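Local coordinates for protein dermonecrotic toxin (Pasteurella multocida, PDB 2EBF) that acts as a potent mitogen and induces bone resorption, being a toxin associated with severe atrophic rhinitis of pigs, represented here by its C-terminal region, at residues I199-S211 against G304-N316. Numbering follows the deposited sequence.
Sequences IDFPVKYVIEDIS and GFEQAFATRNFFN. With GLC (alpha-D-glucopyranose), chain B.
A single antiparallel beta bridge joins Y205, in the outer strand 205-207 of a small sheet, to A310, in the link between helices 305-309 and 312-333. The strand's outer edge docks on this link through two backbone hydrogen bonds between the neighbours of Y205 and A310, which are thus a non-hydrogen-bonded pair. V206 N donates to F309 O at 2.8 Å, and T311 N, at the N-cap of the second helix, donates to K204 O at 3.0 Å with an N-H...O angle of 162°. Two C-H...O contacts, from A310 CA to K204 O and from Y205 CA to F309 O, accompany the pairing.

The Y205 ring packs on F305 and F314. The edge of F305 meets one face in a T-shaped pair, planes at 86°, with F305 CE2 over the ring centre; K204 CB stands over the opposite face, offset toward the rim. F314 approaches the Y205 ring obliquely, CE2 to CE2 3.6 Å apart, and completes an aromatic cluster. With CG swung away from the backbone N (chi1 177°), the F314 ring lies flat against the K204 chain, whose CB stands 3.8 Å from the ring centroid, almost exactly on the normal. Along the strand, I207 CD1 makes an off-centre CH-pi contact with the F309 ring. Y205 OH hydrogen-bonds with Y267 N, and a water 2.5 Å from Y205 OH donates to E306 OE2.

R312, its CB directed away from the strand, brings NE within 3.0 Å of glucose O6 and forms a salt bridge with E100. Both segments belong to the C2 region. Strand 260-263 pairs with the strand's other edge, where K204 and Y205 form a classic bulge opposite I263, while helix 288-300 packs against I207, F305 and F309.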
loop_
_atom_site.group_PDB
_atom_site.type_symbol
_atom_site.label_atom_id
_atom_site.label_comp_id
_atom_site.label_asym_id
_atom_site.label_seq_id
_atom_site.Cartn_x
_atom_site.Cartn_y
_atom_site.Cartn_z
ATOM N N ILE A 199 25.134 21.469 -6.479
ATOM C CA ILE A 199 24.266 21.024 -5.386
ATOM C C ILE A 199 24.714 19.653 -4.876
ATOM O O ILE A 199 24.914 18.721 -5.663
ATOM C CB ILE A 199 22.767 21.017 -5.795
ATOM C CG1 ILE A 199 22.163 22.411 -5.618
ATOM C CG2 ILE A 199 21.970 20.040 -4.955
ATOM C CD1 ILE A 199 22.078 23.204 -6.879
ATOM N N ASP A 200 24.882 19.550 -3.559
ATOM C CA ASP A 200 25.449 18.353 -2.936
ATOM C C ASP A 200 24.459 17.610 -2.028
ATOM O O ASP A 200 24.840 16.683 -1.302
ATOM C CB ASP A 200 26.752 18.703 -2.184
ATOM C CG ASP A 200 26.525 19.636 -0.993
ATOM O OD1 ASP A 200 27.353 19.606 -0.054
ATOM O OD2 ASP A 200 25.532 20.397 -0.989
ATOM N N PHE A 201 23.194 18.025 -2.075
ATOM C CA PHE A 201 22.120 17.338 -1.360
ATOM C C PHE A 201 21.029 16.891 -2.343
ATOM O O PHE A 201 20.913 17.471 -3.423
ATOM C CB PHE A 201 21.540 18.222 -0.240
ATOM C CG PHE A 201 21.060 19.582 -0.698
ATOM C CD1 PHE A 201 19.795 19.744 -1.261
ATOM C CD2 PHE A 201 21.864 20.708 -0.532
ATOM C CE1 PHE A 201 19.345 21.001 -1.675
ATOM C CE2 PHE A 201 21.424 21.970 -0.941
ATOM C CZ PHE A 201 20.162 22.115 -1.514
ATOM N N PRO A 202 20.264 15.830 -1.995
ATOM C CA PRO A 202 19.078 15.504 -2.789
ATOM C C PRO A 202 18.077 16.652 -2.738
ATOM O O PRO A 202 17.707 17.103 -1.653
ATOM C CB PRO A 202 18.502 14.264 -2.087
ATOM C CG PRO A 202 19.637 13.695 -1.308
ATOM C CD PRO A 202 20.467 14.870 -0.894
ATOM N N VAL A 203 17.665 17.130 -3.908
ATOM C CA VAL A 203 16.701 18.227 -4.004
ATOM C C VAL A 203 15.260 17.712 -4.019
ATOM O O VAL A 203 14.927 16.765 -4.739
ATOM C CB VAL A 203 16.954 19.110 -5.253
ATOM C CG1 VAL A 203 15.949 20.252 -5.318
ATOM C CG2 VAL A 203 18.367 19.671 -5.237
ATOM N N LYS A 204 14.415 18.357 -3.219
ATOM C CA LYS A 204 12.993 18.050 -3.171
ATOM C C LYS A 204 12.175 19.123 -3.890
ATOM O O LYS A 204 11.259 18.802 -4.648
ATOM C CB LYS A 204 12.531 17.895 -1.719
ATOM C CG LYS A 204 13.234 16.780 -0.962
ATOM C CD LYS A 204 12.809 16.743 0.498
ATOM C CE LYS A 204 13.679 15.790 1.315
ATOM N NZ LYS A 204 13.402 14.355 1.011
ATOM N N TYR A 205 12.522 20.390 -3.658
ATOM C CA TYR A 205 11.784 21.517 -4.226
ATOM C C TYR A 205 12.703 22.534 -4.899
ATOM O O TYR A 205 13.835 22.760 -4.462
ATOM C CB TYR A 205 10.915 22.201 -3.164
ATOM C CG TYR A 205 10.290 21.241 -2.160
ATOM C CD1 TYR A 205 10.876 21.041 -0.911
ATOM C CD2 TYR A 205 9.127 20.526 -2.468
ATOM C CE1 TYR A 205 10.326 20.157 0.016
ATOM C CE2 TYR A 205 8.557 19.634 -1.542
ATOM C CZ TYR A 205 9.168 19.457 -0.298
ATOM O OH TYR A 205 8.636 18.590 0.642
ATOM N N VAL A 206 12.212 23.124 -5.983
ATOM C CA VAL A 206 12.932 24.192 -6.665
ATOM C C VAL A 206 11.987 25.340 -6.947
ATOM O O VAL A 206 10.891 25.140 -7.475
ATOM C CB VAL A 206 13.598 23.721 -7.985
ATOM C CG1 VAL A 206 14.283 24.891 -8.706
ATOM C CG2 VAL A 206 14.609 22.630 -7.721
ATOM N N ILE A 207 12.409 26.542 -6.563
ATOM C CA ILE A 207 11.782 27.756 -7.049
ATOM C C ILE A 207 12.680 28.236 -8.191
ATOM O O ILE A 207 13.815 28.675 -7.969
ATOM C CB ILE A 207 11.619 28.830 -5.936
ATOM C CG1 ILE A 207 10.507 28.440 -4.950
ATOM C CG2 ILE A 207 11.266 30.181 -6.544
ATOM C CD1 ILE A 207 10.817 27.255 -4.042
ATOM N N GLU A 208 12.168 28.112 -9.413
ATOM C CA GLU A 208 12.956 28.328 -10.624
ATOM C C GLU A 208 13.372 29.793 -10.796
ATOM O O GLU A 208 14.524 30.081 -11.109
ATOM C CB GLU A 208 12.180 27.830 -11.851
ATOM C CG GLU A 208 12.911 28.003 -13.177
ATOM C CD GLU A 208 12.276 27.233 -14.324
ATOM O OE1 GLU A 208 11.092 26.847 -14.219
ATOM O OE2 GLU A 208 12.967 27.015 -15.342
ATOM N N ASP A 209 12.426 30.704 -10.588
ATOM C CA ASP A 209 12.695 32.134 -10.697
ATOM C C ASP A 209 12.455 32.828 -9.362
ATOM O O ASP A 209 11.315 33.013 -8.937
ATOM C CB ASP A 209 11.828 32.756 -11.799
ATOM C CG ASP A 209 12.253 34.172 -12.162
ATOM O OD1 ASP A 209 11.859 34.628 -13.252
ATOM O OD2 ASP A 209 12.972 34.831 -11.378
ATOM N N ILE A 210 13.550 33.226 -8.722
ATOM C CA ILE A 210 13.530 33.901 -7.423
ATOM C C ILE A 210 12.695 35.199 -7.378
ATOM O O ILE A 210 12.198 35.584 -6.315
ATOM C CB ILE A 210 14.998 34.133 -6.921
ATOM C CG1 ILE A 210 15.606 32.822 -6.395
ATOM C CG2 ILE A 210 15.096 35.223 -5.872
ATOM C CD1 ILE A 210 14.621 31.898 -5.725
ATOM N N SER A 211 12.534 35.852 -8.528
ATOM C CA SER A 211 11.753 37.093 -8.630
ATOM C C SER A 211 10.293 36.937 -8.195
ATOM O O SER A 211 9.631 37.922 -7.877
ATOM C CB SER A 211 11.819 37.666 -10.053
ATOM O OG SER A 211 11.009 36.926 -10.951
ATOM N N GLY A 304 -1.084 23.500 -3.734
ATOM C CA GLY A 304 -0.420 22.620 -2.777
ATOM C C GLY A 304 1.068 22.903 -2.809
ATOM O O GLY A 304 1.597 23.348 -3.833
ATOM N N PHE A 305 1.752 22.660 -1.693
ATOM C CA PHE A 305 3.179 22.994 -1.585
ATOM C C PHE A 305 3.986 22.233 -2.625
ATOM O O PHE A 305 4.785 22.816 -3.371
ATOM C CB PHE A 305 3.710 22.713 -0.174
ATOM C CG PHE A 305 5.122 23.189 0.053
ATOM C CD1 PHE A 305 5.368 24.455 0.599
ATOM C CD2 PHE A 305 6.205 22.376 -0.271
ATOM C CE1 PHE A 305 6.673 24.900 0.813
ATOM C CE2 PHE A 305 7.508 22.811 -0.066
ATOM C CZ PHE A 305 7.746 24.076 0.476
ATOM N N GLU A 306 3.764 20.923 -2.674
ATOM C CA GLU A 306 4.451 20.068 -3.632
ATOM C C GLU A 306 4.006 20.369 -5.062
ATOM O O GLU A 306 4.827 20.387 -5.971
ATOM C CB GLU A 306 4.225 18.596 -3.287
ATOM C CG GLU A 306 4.817 18.194 -1.935
ATOM C CD GLU A 306 3.853 18.380 -0.770
ATOM O OE1 GLU A 306 2.726 18.879 -0.981
ATOM O OE2 GLU A 306 4.228 18.009 0.361
ATOM N N GLN A 307 2.706 20.609 -5.247
ATOM C CA GLN A 307 2.156 21.005 -6.550
ATOM C C GLN A 307 2.902 22.204 -7.135
ATOM O O GLN A 307 3.162 22.266 -8.337
ATOM C CB GLN A 307 0.665 21.348 -6.429
ATOM C CG GLN A 307 0.034 21.762 -7.759
ATOM C CD GLN A 307 -1.418 22.170 -7.650
ATOM O OE1 GLN A 307 -2.182 22.047 -8.614
ATOM N NE2 GLN A 307 -1.812 22.657 -6.486
ATOM N N ALA A 308 3.257 23.146 -6.262
ATOM C CA ALA A 308 3.899 24.389 -6.661
ATOM C C ALA A 308 5.412 24.267 -6.848
ATOM O O ALA A 308 5.968 24.847 -7.788
ATOM C CB ALA A 308 3.583 25.489 -5.634
ATOM N N PHE A 309 6.070 23.508 -5.968
ATOM C CA PHE A 309 7.531 23.591 -5.831
ATOM C C PHE A 309 8.334 22.308 -6.052
ATOM O O PHE A 309 9.544 22.375 -6.299
ATOM C CB PHE A 309 7.906 24.137 -4.453
ATOM C CG PHE A 309 7.261 25.451 -4.107
ATOM C CD1 PHE A 309 6.637 25.618 -2.871
ATOM C CD2 PHE A 309 7.295 26.524 -4.994
ATOM C CE1 PHE A 309 6.050 26.829 -2.520
ATOM C CE2 PHE A 309 6.707 27.743 -4.659
ATOM C CZ PHE A 309 6.085 27.899 -3.418
ATOM N N ALA A 310 7.690 21.147 -5.943
ATOM C CA ALA A 310 8.418 19.888 -6.052
ATOM C C ALA A 310 9.088 19.758 -7.416
ATOM O O ALA A 310 8.550 20.222 -8.426
ATOM C CB ALA A 310 7.489 18.693 -5.782
ATOM N N THR A 311 10.273 19.154 -7.447
ATOM C CA THR A 311 10.812 18.679 -8.709
ATOM C C THR A 311 9.888 17.569 -9.183
ATOM O O THR A 311 9.286 16.882 -8.357
ATOM C CB THR A 311 12.231 18.110 -8.557
ATOM O OG1 THR A 311 12.730 17.726 -9.844
ATOM C CG2 THR A 311 12.237 16.910 -7.669
ATOM N N ARG A 312 9.770 17.386 -10.495
ATOM C CA ARG A 312 8.902 16.321 -11.008
ATOM C C ARG A 312 9.344 14.965 -10.477
ATOM O O ARG A 312 8.523 14.089 -10.217
ATOM C CB ARG A 312 8.846 16.312 -12.538
ATOM C CG ARG A 312 8.053 15.125 -13.118
ATOM C CD ARG A 312 6.672 14.955 -12.465
ATOM N NE ARG A 312 5.661 15.646 -13.234
ATOM C CZ ARG A 312 4.627 15.075 -13.852
ATOM N NH1 ARG A 312 4.383 13.770 -13.762
ATOM N NH2 ARG A 312 3.811 15.846 -14.545
ATOM N N ASN A 313 10.650 14.811 -10.295
ATOM C CA ASN A 313 11.212 13.573 -9.789
ATOM C C ASN A 313 10.791 13.247 -8.362
ATOM O O ASN A 313 10.437 12.105 -8.058
ATOM C CB ASN A 313 12.729 13.640 -9.867
ATOM C CG ASN A 313 13.301 12.547 -10.719
ATOM O OD1 ASN A 313 13.825 11.546 -10.202
ATOM N ND2 ASN A 313 13.181 12.702 -12.042
ATOM N N PHE A 314 10.854 14.252 -7.485
ATOM C CA PHE A 314 10.439 14.106 -6.095
ATOM C C PHE A 314 8.929 13.890 -6.036
ATOM O O PHE A 314 8.442 13.056 -5.277
ATOM C CB PHE A 314 10.835 15.345 -5.279
ATOM C CG PHE A 314 10.379 15.307 -3.848
ATOM C CD1 PHE A 314 10.970 14.442 -2.938
ATOM C CD2 PHE A 314 9.364 16.146 -3.408
ATOM C CE1 PHE A 314 10.550 14.409 -1.601
ATOM C CE2 PHE A 314 8.934 16.116 -2.077
ATOM C CZ PHE A 314 9.531 15.249 -1.178
ATOM N N PHE A 315 8.209 14.654 -6.850
ATOM C CA PHE A 315 6.757 14.516 -6.975
ATOM C C PHE A 315 6.369 13.069 -7.319
ATOM O O PHE A 315 5.596 12.449 -6.596
ATOM C CB PHE A 315 6.229 15.507 -8.024
ATOM C CG PHE A 315 4.727 15.545 -8.131
ATOM C CD1 PHE A 315 3.979 16.436 -7.354
ATOM C CD2 PHE A 315 4.060 14.703 -9.019
ATOM C CE1 PHE A 315 2.569 16.475 -7.465
ATOM C CE2 PHE A 315 2.646 14.735 -9.127
ATOM C CZ PHE A 315 1.922 15.629 -8.353
ATOM N N ASN A 316 6.932 12.529 -8.398
ATOM C CA ASN A 316 6.653 11.142 -8.815
ATOM C C ASN A 316 6.980 10.103 -7.748
ATOM O O ASN A 316 6.216 9.168 -7.520
ATOM C CB ASN A 316 7.409 10.811 -10.106
ATOM C CG ASN A 316 6.831 11.509 -11.311
ATOM O OD1 ASN A 316 5.743 12.081 -11.245
ATOM N ND2 ASN A 316 7.552 11.454 -12.432
HETATM C C1 GLC B . 5.624 21.768 -15.413
HETATM C C2 GLC B . 6.967 22.094 -16.074
HETATM C C3 GLC B . 7.047 21.451 -17.462
HETATM C C4 GLC B . 6.769 19.946 -17.385
HETATM C C5 GLC B . 5.465 19.638 -16.627
HETATM C C6 GLC B . 5.291 18.138 -16.357
HETATM O O1 GLC B . 4.570 22.407 -16.137
HETATM O O2 GLC B . 7.169 23.515 -16.170
HETATM O O3 GLC B . 8.348 21.669 -18.014
HETATM O O4 GLC B . 6.747 19.392 -18.704
HETATM O O5 GLC B . 5.407 20.342 -15.375
HETATM O O6 GLC B . 6.264 17.644 -15.418
HETATM O O HOH W 1 6.692 17.046 0.360
#